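Local coordinates for D-threo-3-hydroxyaspartate dehydratase (Delftia, PDB 3WQC), which catalyses the deamination of D-threo-3-hydroxyaspartate to oxaloacetate and ammonium, using pyridoxal 5'-phosphate and a divalent metal ion, at residues S185-D190 / R256-C261; F250-M255 / P359-A364. All blocks are in the same frame, centred on the assembly; numbering follows the deposited sequence.

Interaction 1 of 2, residues S185-D190 / R256-C261; sequences SSYELD and RNIGVC. With PLP (pyridoxal-5'-phosphate), chain J.
Asp190 meets Ile258 not through its carboxylate but through its alpha carbon: Asp190 CA lies 3.3 Å from Ile258 O, a CA-H...O contact. No conventional bond links 185-190 directly to 256-261; water joins them instead. Water 2 donates to both backbone carbonyls, 2.8 Å from Asp190 O and 2.7 Å from Asn257 O, while water 1 makes only weak bonds to Asp190 OD2 and the same Asn257 O. Ile258 supplies most of the apolar contact. With CG1 beside the backbone N (chi1 -75°) and the chain extended beyond it, Ile258 CD1 lies 3.8 Å from Tyr187 CA and over one face of the tyrosine ring near CG. Further back, Ile258 CG1 abuts Leu189 O at 3.5 Å. The far end of the tyrosine serves the cofactor: Tyr187 OH donates to PLP O2P in a very short bond of 2.5 Å, with the phosphate oxygen at the ring's edge, in plane. Gly259, at positive phi, is the C-prime residue of a Schellman motif ending the helix. The contact thus joins the loop after strand 175-180 to the end of helix 253-258, with Leu195 and Leu198 of helix 192-215 and Pro229 of helix 228-233 packed around it.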
loop_
_atom_site.group_PDB
_atom_site.type_symbol
_atom_site.label_atom_id
_atom_site.label_comp_id
_atom_site.label_asym_id
_atom_site.label_seq_id
_atom_site.Cartn_x
_atom_site.Cartn_y
_atom_site.Cartn_z
ATOM N N SER B 185 1.126 13.588 -17.011
ATOM C CA SER B 185 1.597 14.865 -16.480
ATOM C C SER B 185 0.382 15.730 -16.180
ATOM O O SER B 185 0.582 16.755 -15.485
ATOM C CB SER B 185 2.495 15.636 -17.460
ATOM O OG SER B 185 1.747 16.095 -18.606
ATOM N N SER B 186 -0.846 15.345 -16.557
ATOM C CA SER B 186 -2.056 16.113 -16.190
ATOM C C SER B 186 -2.199 16.210 -14.638
ATOM O O SER B 186 -2.862 17.162 -14.133
ATOM C CB SER B 186 -3.299 15.487 -16.815
ATOM O OG SER B 186 -3.568 14.207 -16.187
ATOM N N TYR B 187 -1.556 15.305 -13.903
ATOM C CA TYR B 187 -1.721 15.298 -12.427
ATOM C C TYR B 187 -0.947 16.394 -11.789
ATOM O O TYR B 187 -1.140 16.667 -10.613
ATOM C CB TYR B 187 -1.245 13.963 -11.887
ATOM C CG TYR B 187 -2.310 12.871 -12.014
ATOM C CD1 TYR B 187 -2.911 12.507 -13.249
ATOM C CD2 TYR B 187 -2.708 12.149 -10.862
ATOM C CE1 TYR B 187 -3.839 11.465 -13.337
ATOM C CE2 TYR B 187 -3.665 11.132 -10.952
ATOM C CZ TYR B 187 -4.218 10.777 -12.162
ATOM O OH TYR B 187 -5.165 9.787 -12.203
ATOM N N GLU B 188 -0.078 17.072 -12.569
ATOM C CA GLU B 188 0.676 18.219 -12.029
ATOM C C GLU B 188 -0.108 19.519 -12.222
ATOM O O GLU B 188 0.388 20.574 -11.761
ATOM C CB GLU B 188 2.044 18.301 -12.731
ATOM C CG GLU B 188 3.014 17.119 -12.410
ATOM C CD GLU B 188 3.942 16.828 -13.589
ATOM O OE1 GLU B 188 4.354 17.762 -14.342
ATOM O OE2 GLU B 188 4.233 15.634 -13.810
ATOM N N LEU B 189 -1.275 19.512 -12.869
ATOM C CA LEU B 189 -1.970 20.761 -13.254
ATOM C C LEU B 189 -3.124 21.000 -12.290
ATOM O O LEU B 189 -3.541 20.071 -11.554
ATOM C CB LEU B 189 -2.564 20.610 -14.683
ATOM C CG LEU B 189 -1.396 20.390 -15.711
ATOM C CD1 LEU B 189 -1.955 20.223 -17.128
ATOM C CD2 LEU B 189 -0.265 21.432 -15.624
ATOM N N ASP B 190 -3.685 22.203 -12.343
ATOM C CA ASP B 190 -4.767 22.576 -11.449
ATOM C C ASP B 190 -5.644 23.719 -11.919
ATOM O O ASP B 190 -6.354 24.330 -11.078
ATOM C CB ASP B 190 -4.270 22.805 -9.983
ATOM C CG ASP B 190 -3.324 23.979 -9.873
ATOM O OD1 ASP B 190 -3.241 24.742 -10.843
ATOM O OD2 ASP B 190 -2.806 24.276 -8.754
ATOM N N ARG B 256 -9.776 16.149 -6.730
ATOM C CA ARG B 256 -10.455 17.364 -6.223
ATOM C C ARG B 256 -9.489 18.558 -6.372
ATOM O O ARG B 256 -9.884 19.655 -6.880
ATOM C CB ARG B 256 -10.822 17.167 -4.744
ATOM C CG ARG B 256 -11.556 18.377 -4.176
ATOM C CD ARG B 256 -10.539 19.349 -3.545
ATOM N NE ARG B 256 -11.193 20.369 -2.726
ATOM C CZ ARG B 256 -10.539 21.364 -2.106
ATOM N NH1 ARG B 256 -9.195 21.491 -2.190
ATOM N NH2 ARG B 256 -11.242 22.237 -1.369
ATOM N N ASN B 257 -8.205 18.407 -5.989
ATOM C CA ASN B 257 -7.256 19.476 -6.085
ATOM C C ASN B 257 -6.887 19.844 -7.544
ATOM O O ASN B 257 -6.597 21.033 -7.838
ATOM C CB ASN B 257 -6.007 19.179 -5.331
ATOM C CG ASN B 257 -6.174 19.375 -3.835
ATOM O OD1 ASN B 257 -7.058 20.154 -3.409
ATOM N ND2 ASN B 257 -5.257 18.797 -3.038
ATOM N N ILE B 258 -6.907 18.850 -8.444
ATOM C CA ILE B 258 -6.654 19.127 -9.862
ATOM C C ILE B 258 -7.818 19.975 -10.387
ATOM O O ILE B 258 -7.604 20.810 -11.311
ATOM C CB ILE B 258 -6.513 17.785 -10.674
ATOM C CG1 ILE B 258 -5.140 17.218 -10.328
ATOM C CG2 ILE B 258 -6.566 18.055 -12.225
ATOM C CD1 ILE B 258 -5.071 15.713 -10.696
ATOM N N GLY B 259 -9.018 19.772 -9.834
ATOM C CA GLY B 259 -10.187 20.616 -10.124
ATOM C C GLY B 259 -11.230 19.947 -10.959
ATOM O O GLY B 259 -12.105 20.639 -11.483
ATOM N N VAL B 260 -11.142 18.629 -11.123
ATOM C CA VAL B 260 -12.063 17.898 -12.005
ATOM C C VAL B 260 -13.187 17.238 -11.207
ATOM O O VAL B 260 -14.108 16.642 -11.816
ATOM C CB VAL B 260 -11.329 16.919 -12.911
ATOM C CG1 VAL B 260 -10.341 17.725 -13.840
ATOM C CG2 VAL B 260 -10.606 15.846 -12.091
ATOM N N CYS B 261 -13.206 17.400 -9.860
ATOM C CA CYS B 261 -14.374 16.936 -9.120
ATOM C C CYS B 261 -14.374 17.785 -7.825
ATOM O O CYS B 261 -13.416 18.515 -7.512
ATOM C CB CYS B 261 -14.278 15.426 -8.755
ATOM S SG CYS B 261 -12.982 15.016 -7.600
HETATM N N1 PLP J . -4.004 4.762 -19.289
HETATM C C2 PLP J . -2.895 4.230 -18.736
HETATM C C2A PLP J . -1.802 3.650 -19.603
HETATM C C3 PLP J . -2.779 4.208 -17.297
HETATM O O3 PLP J . -1.700 3.663 -16.756
HETATM C C4 PLP J . -3.848 4.785 -16.524
HETATM C C4A PLP J . -3.759 4.732 -15.102
HETATM C C5 PLP J . -4.983 5.324 -17.199
HETATM C C6 PLP J . -4.983 5.356 -18.601
HETATM C C5A PLP J . -6.126 5.944 -16.434
HETATM O O4P PLP J . -5.642 7.208 -15.784
HETATM P P PLP J . -6.552 7.812 -14.611
HETATM O O1P PLP J . -7.918 7.799 -15.187
HETATM O O2P PLP J . -6.010 9.188 -14.446
HETATM O O3P PLP J . -6.477 6.936 -13.428
HETATM O O HOH W 1 -3.610 21.823 -6.567
HETATM O O HOH W 2 -7.741 23.272 -8.922
#

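Interaction 2 of 2, residues F250-M255 / P359-A364. With MG (magnesium ion), chain K.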
loop_
_atom_site.group_PDB
_atom_site.type_symbol
_atom_site.label_atom_id
_atom_site.label_comp_id
_atom_site.label_asym_id
_atom_site.label_seq_id
_atom_site.Cartn_x
_atom_site.Cartn_y
_atom_site.Cartn_z
ATOM N N PHE B 250 -14.219 6.465 -8.769
ATOM C CA PHE B 250 -14.368 6.911 -7.374
ATOM C C PHE B 250 -14.022 8.347 -7.117
ATOM O O PHE B 250 -14.540 8.962 -6.148
ATOM C CB PHE B 250 -13.491 6.029 -6.415
ATOM C CG PHE B 250 -13.799 4.540 -6.521
ATOM C CD1 PHE B 250 -15.139 4.039 -6.703
ATOM C CD2 PHE B 250 -12.756 3.624 -6.358
ATOM C CE1 PHE B 250 -15.397 2.644 -6.747
ATOM C CE2 PHE B 250 -13.027 2.244 -6.370
ATOM C CZ PHE B 250 -14.320 1.756 -6.594
ATOM N N PHE B 251 -13.072 8.916 -7.875
ATOM C CA PHE B 251 -12.403 10.146 -7.549
ATOM C C PHE B 251 -11.662 10.079 -6.199
ATOM O O PHE B 251 -11.692 9.018 -5.537
ATOM C CB PHE B 251 -13.335 11.424 -7.632
ATOM C CG PHE B 251 -13.754 11.746 -9.046
ATOM C CD1 PHE B 251 -12.770 12.127 -9.986
ATOM C CD2 PHE B 251 -15.100 11.730 -9.418
ATOM C CE1 PHE B 251 -13.148 12.553 -11.282
ATOM C CE2 PHE B 251 -15.481 12.120 -10.734
ATOM C CZ PHE B 251 -14.490 12.540 -11.633
ATOM N N ASP B 252 -10.982 11.162 -5.854
ATOM C CA ASP B 252 -10.161 11.248 -4.665
ATOM C C ASP B 252 -9.734 12.660 -4.456
ATOM O O ASP B 252 -10.174 13.572 -5.229
ATOM C CB ASP B 252 -8.988 10.231 -4.712
ATOM C CG ASP B 252 -8.041 10.482 -5.897
ATOM O OD1 ASP B 252 -7.948 11.677 -6.310
ATOM O OD2 ASP B 252 -7.410 9.526 -6.405
ATOM N N LEU B 253 -8.958 12.934 -3.398
ATOM C CA LEU B 253 -8.623 14.319 -3.101
ATOM C C LEU B 253 -7.572 14.919 -4.043
ATOM O O LEU B 253 -7.575 16.123 -4.309
ATOM C CB LEU B 253 -8.098 14.460 -1.672
ATOM C CG LEU B 253 -9.215 14.095 -0.621
ATOM C CD1 LEU B 253 -8.512 13.947 0.737
ATOM C CD2 LEU B 253 -10.267 15.210 -0.601
ATOM N N VAL B 254 -6.703 14.066 -4.605
ATOM C CA VAL B 254 -5.774 14.556 -5.667
ATOM C C VAL B 254 -6.636 15.062 -6.857
ATOM O O VAL B 254 -6.353 16.156 -7.366
ATOM C CB VAL B 254 -4.822 13.429 -6.100
ATOM C CG1 VAL B 254 -4.198 13.717 -7.467
ATOM C CG2 VAL B 254 -3.745 13.331 -5.027
ATOM N N MET B 255 -7.683 14.362 -7.262
ATOM C CA MET B 255 -8.569 14.812 -8.363
ATOM C C MET B 255 -9.314 16.071 -7.973
ATOM O O MET B 255 -9.498 16.985 -8.816
ATOM C CB MET B 255 -9.595 13.754 -8.800
ATOM C CG MET B 255 -8.948 12.551 -9.507
ATOM S SD MET B 255 -8.294 12.918 -11.151
ATOM C CE MET B 255 -6.546 12.516 -11.092
ATOM N N PRO B 359 -9.638 9.523 0.703
ATOM C CA PRO B 359 -8.244 9.222 0.417
ATOM C C PRO B 359 -7.546 10.276 -0.471
ATOM O O PRO B 359 -8.228 10.939 -1.306
ATOM C CB PRO B 359 -8.352 7.938 -0.420
ATOM C CG PRO B 359 -9.683 8.074 -1.127
ATOM C CD PRO B 359 -10.592 8.733 -0.086
ATOM N N ASN B 360 -6.214 10.374 -0.361
ATOM C CA ASN B 360 -5.432 11.123 -1.353
ATOM C C ASN B 360 -5.618 10.473 -2.751
ATOM O O ASN B 360 -5.901 11.249 -3.705
ATOM C CB ASN B 360 -3.918 11.063 -1.065
ATOM C CG ASN B 360 -3.506 12.021 0.087
ATOM O OD1 ASN B 360 -2.791 12.992 -0.190
ATOM N ND2 ASN B 360 -3.943 11.819 1.331
ATOM N N HIS B 361 -5.487 9.154 -2.886
ATOM C CA HIS B 361 -5.354 8.531 -4.159
ATOM C C HIS B 361 -6.159 7.277 -4.127
ATOM O O HIS B 361 -5.811 6.305 -3.401
ATOM C CB HIS B 361 -3.869 8.249 -4.413
ATOM C CG HIS B 361 -3.566 7.676 -5.750
ATOM N ND1 HIS B 361 -2.263 7.349 -6.102
ATOM C CD2 HIS B 361 -4.355 7.462 -6.850
ATOM C CE1 HIS B 361 -2.223 6.895 -7.409
ATOM N NE2 HIS B 361 -3.494 6.967 -7.901
ATOM N N ALA B 362 -7.309 7.252 -4.824
ATOM C CA ALA B 362 -8.231 6.088 -4.695
ATOM C C ALA B 362 -7.545 4.776 -5.103
ATOM O O ALA B 362 -7.727 3.739 -4.434
ATOM C CB ALA B 362 -9.510 6.297 -5.544
ATOM N N CYS B 363 -6.680 4.801 -6.124
ATOM C CA CYS B 363 -6.079 3.538 -6.630
ATOM C C CYS B 363 -5.174 2.968 -5.533
ATOM O O CYS B 363 -5.032 1.764 -5.401
ATOM C CB CYS B 363 -5.177 3.885 -7.859
ATOM S SG CYS B 363 -6.072 4.987 -9.048
ATOM N N ALA B 364 -4.454 3.870 -4.834
ATOM C CA ALA B 364 -3.474 3.412 -3.805
ATOM C C ALA B 364 -4.205 2.920 -2.564
ATOM O O ALA B 364 -3.930 1.845 -1.999
ATOM C CB ALA B 364 -2.547 4.558 -3.462
HETATM MG MG MG K . -4.131 6.505 -9.900
HETATM O O HOH W 3 -4.495 6.325 -11.966
HETATM O O HOH W 4 -2.464 7.834 -10.533
HETATM O O HOH W 5 -2.618 5.036 -10.069
HETATM O O HOH W 6 -5.277 8.207 -9.969
#
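Asp252 caps helix 253-258 and, with the same carboxylate, accepts a bond from the first turn of helix 362-366, tying the alanine racemase-type barrel region to the serine dehydratase-like region of this DSD1-family enzyme. Its CB sits 3.4 Å from Asn360 O and equally near Ala362 N. At chi1 61°, CG falls between the backbone N and carbonyl carbon, which sets the carboxylate across the bend at 360-362. From there the two oxygens part. OD1 turns back to its own helix and accepts from Met255 N, the N-cap bond, at 2.9 Å and 164°. OD2 uses its anti lone pair for Ala362 N, 2.8 Å away, and also lies close to His361 CA. With both oxygens gone, as in an alanine here, Met255 N and Ala362 N would probably lose their acceptors, leaving the backbone bonds alone to tie the two helix starts. Those bonds complete the junction: Leu253 N donates to Pro359 O at 3.0 Å, and Val254 N to Asn360 O at 3.1 Å. Beside them, Ala362 CB covers Phe251 O, a buried carbonyl with no polar partner in the model, and also touches Phe250 CB. The bend delivers two ligands to the metal. His361, whose ND1 is held by Asp296 and whose ring meets Trp290 of the second subunit, has CG anti to the backbone N (chi1 -176°), which carries NE2 to the ion while the CD2 edge of the ring stays beside Asp252 OD2. Magnesium occupies the site in this crystal; manganese, cobalt and nickel are the recognised cofactors. The magnesium shell is octahedral: His361 NE2 binds at 2.1 Å opposite water 3, and Cys363 SG at 2.6 Å opposite water 4, while waters 5 and 6 face each other across the ion.

In the fold
Helix 253-258 belongs to both contacts, whose centres lie 11 Å apart: interaction 2 fixes its start and interaction 1 packs against its end. They meet where Val260 N probably donates to Met255 O (3.3 Å) and where Cys261 SG rests on Phe251 CB (3.6 Å). Each also faces the active site. Interaction 1 brings Tyr187 to the phosphate of PLP, a cofactor also hydrogen-bonded by Arg151, Thr228, Arg244, Gly246 and Val247; interaction 2 brings His361 and Cys363 to the magnesium ion. The Tyr187 side chain comes within about 4 Å of that ion, and the His361 side chain within about 6 Å of PLP. Both side chains are about 7 Å from that of Lys53, the inferred attachment lysine.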